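Local coordinates for protein O-methyltransferase family 3 (Niastella koreensis, PDB 7CVU) that transfers a methyl group from S-adenosyl-L-methionine to a hydroxyl of catechol-like substrates in a magnesium-dependent reaction that yields meta and para products equally, at residues C[165-170]-C[214-219]. Residues are numbered along the deposited sequence; the frame is centred on the assembly and turned at random.
Sequences DNVIRD and GMALAI
Gly214 O takes two backbone donors from the loop after strand 161-165. Val167 N reaches it at 3.0 Å in a nearly straight bond (167°), while Asn166 N, though 2.9 Å away, is badly bent and counts as weak. Packing is close around this same glycine, the residue most buried by the other segment. Ile168 lays its CG1 3.5 Å from Gly214 N, with CD1 following along the same backbone; a chi1 of 65° turns both atoms onto the glycine. From the Val167 side, CG2 comes 3.6 Å from Gly214 O and looks on to Ala216 CB, where Phe189 and Leu193 of helix 181-195 close in.

This is the carboxyl end of strand 161-165 in a class I methyltransferase fold, beside the antiparallel strand 213-220. Asp165 and Asn166, at the junction of strand and loop, bind magnesium together with Asp139. On the other face of the sheet Asp165 holds its carboxylate across Met215, OD1 3.2 Å from Met215 CG. Its OD2 is salt-bridged to Lys210 and hydrogen-bonded to Gln45.

Along the Asn166-Arg169 edge the fit slackens. There a water partly bridges the loop to the start of segment 214-219, accepting from Arg169 N at 3.0 Å and, weakly, from Gly214 N. Arg169 is partly exposed and leaves the strand alone; its guanidinium folds back instead, NH2 giving a bond of 3.2 Å to Asn166 O, which lies in the guanidinium plane, at its edge.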
loop_
_atom_site.group_PDB
_atom_site.type_symbol
_atom_site.label_atom_id
_atom_site.label_comp_id
_atom_site.label_asym_id
_atom_site.label_seq_id
_atom_site.Cartn_x
_atom_site.Cartn_y
_atom_site.Cartn_z
ATOM N N ASP C 165 5.378 10.442 -3.432
ATOM C CA ASP C 165 4.378 10.311 -4.518
ATOM C C ASP C 165 4.965 10.766 -5.850
ATOM O O ASP C 165 5.877 11.642 -5.856
ATOM C CB ASP C 165 3.132 11.158 -4.246
ATOM C CG ASP C 165 1.900 10.695 -5.001
ATOM O OD1 ASP C 165 1.852 9.536 -5.384
ATOM O OD2 ASP C 165 0.983 11.502 -5.202
ATOM N N ASN C 166 4.467 10.157 -6.921
ATOM C CA ASN C 166 4.595 10.602 -8.320
ATOM C C ASN C 166 6.054 10.475 -8.787
ATOM O O ASN C 166 6.616 11.493 -9.255
ATOM C CB ASN C 166 4.095 12.028 -8.460
ATOM C CG ASN C 166 3.593 12.336 -9.847
ATOM O OD1 ASN C 166 3.761 11.529 -10.776
ATOM N ND2 ASN C 166 3.029 13.538 -9.968
ATOM N N VAL C 167 6.623 9.287 -8.628
ATOM C CA VAL C 167 8.063 9.020 -8.897
ATOM C C VAL C 167 8.273 8.322 -10.247
ATOM O O VAL C 167 9.445 8.002 -10.542
ATOM C CB VAL C 167 8.749 8.264 -7.747
ATOM C CG1 VAL C 167 8.689 9.132 -6.493
ATOM C CG2 VAL C 167 8.204 6.869 -7.505
ATOM N N ILE C 168 7.229 8.058 -11.038
ATOM C CA ILE C 168 7.434 7.380 -12.361
ATOM C C ILE C 168 7.097 8.347 -13.512
ATOM O O ILE C 168 7.480 8.018 -14.660
ATOM C CB ILE C 168 6.692 6.040 -12.488
ATOM C CG1 ILE C 168 5.184 6.250 -12.456
ATOM C CG2 ILE C 168 7.175 5.013 -11.451
ATOM C CD1 ILE C 168 4.368 4.974 -12.791
ATOM N N ARG C 169 6.438 9.480 -13.268
ATOM C CA ARG C 169 6.259 10.558 -14.293
ATOM C C ARG C 169 5.681 9.951 -15.579
ATOM O O ARG C 169 6.221 10.235 -16.662
ATOM C CB ARG C 169 7.575 11.313 -14.550
ATOM C CG ARG C 169 8.431 11.584 -13.312
ATOM C CD ARG C 169 7.613 12.289 -12.238
ATOM N NE ARG C 169 7.290 13.621 -12.710
ATOM C CZ ARG C 169 6.582 14.509 -12.036
ATOM N NH1 ARG C 169 6.367 15.705 -12.552
ATOM N NH2 ARG C 169 6.102 14.202 -10.842
ATOM N N ASP C 170 4.587 9.172 -15.494
ATOM C CA ASP C 170 3.857 8.616 -16.679
ATOM C C ASP C 170 4.780 7.730 -17.521
ATOM O O ASP C 170 4.508 7.465 -18.708
ATOM C CB ASP C 170 3.297 9.739 -17.537
ATOM C CG ASP C 170 2.004 10.304 -17.029
ATOM O OD1 ASP C 170 1.194 9.508 -16.541
ATOM O OD2 ASP C 170 1.876 11.537 -17.070
ATOM N N GLY C 214 3.125 6.438 -9.688
ATOM C CA GLY C 214 4.080 5.585 -8.966
ATOM C C GLY C 214 4.293 6.108 -7.566
ATOM O O GLY C 214 4.653 7.304 -7.414
ATOM N N MET C 215 4.009 5.294 -6.571
ATOM C CA MET C 215 4.157 5.716 -5.147
ATOM C C MET C 215 5.282 4.900 -4.529
ATOM O O MET C 215 5.162 3.668 -4.471
ATOM C CB MET C 215 2.853 5.503 -4.372
ATOM C CG MET C 215 1.740 6.355 -4.889
ATOM S SD MET C 215 0.248 6.306 -3.847
ATOM C CE MET C 215 0.908 7.226 -2.459
ATOM N N ALA C 216 6.352 5.548 -4.081
ATOM C CA ALA C 216 7.459 4.816 -3.423
ATOM C C ALA C 216 7.066 4.598 -1.957
ATOM O O ALA C 216 6.595 5.537 -1.327
ATOM C CB ALA C 216 8.765 5.527 -3.536
ATOM N N LEU C 217 7.230 3.374 -1.459
ATOM C CA LEU C 217 7.032 3.043 -0.030
ATOM C C LEU C 217 8.366 2.562 0.536
ATOM O O LEU C 217 8.918 1.584 -0.022
ATOM C CB LEU C 217 6.021 1.908 0.042
ATOM C CG LEU C 217 4.545 2.222 0.161
ATOM C CD1 LEU C 217 4.123 3.488 -0.533
ATOM C CD2 LEU C 217 3.759 1.013 -0.362
ATOM N N ALA C 218 8.862 3.167 1.614
ATOM C CA ALA C 218 10.177 2.791 2.188
ATOM C C ALA C 218 10.005 2.652 3.690
ATOM O O ALA C 218 9.390 3.557 4.308
ATOM C CB ALA C 218 11.201 3.852 1.841
ATOM N N ILE C 219 10.548 1.569 4.261
ATOM C CA ILE C 219 10.518 1.361 5.725
ATOM C C ILE C 219 11.947 1.491 6.211
ATOM O O ILE C 219 12.852 0.787 5.683
ATOM C CB ILE C 219 9.905 0.008 6.149
ATOM C CG1 ILE C 219 8.477 -0.182 5.645
ATOM C CG2 ILE C 219 10.007 -0.107 7.670
ATOM C CD1 ILE C 219 7.934 -1.574 5.827
HETATM O O HOH W 1 4.443 9.218 -11.068
#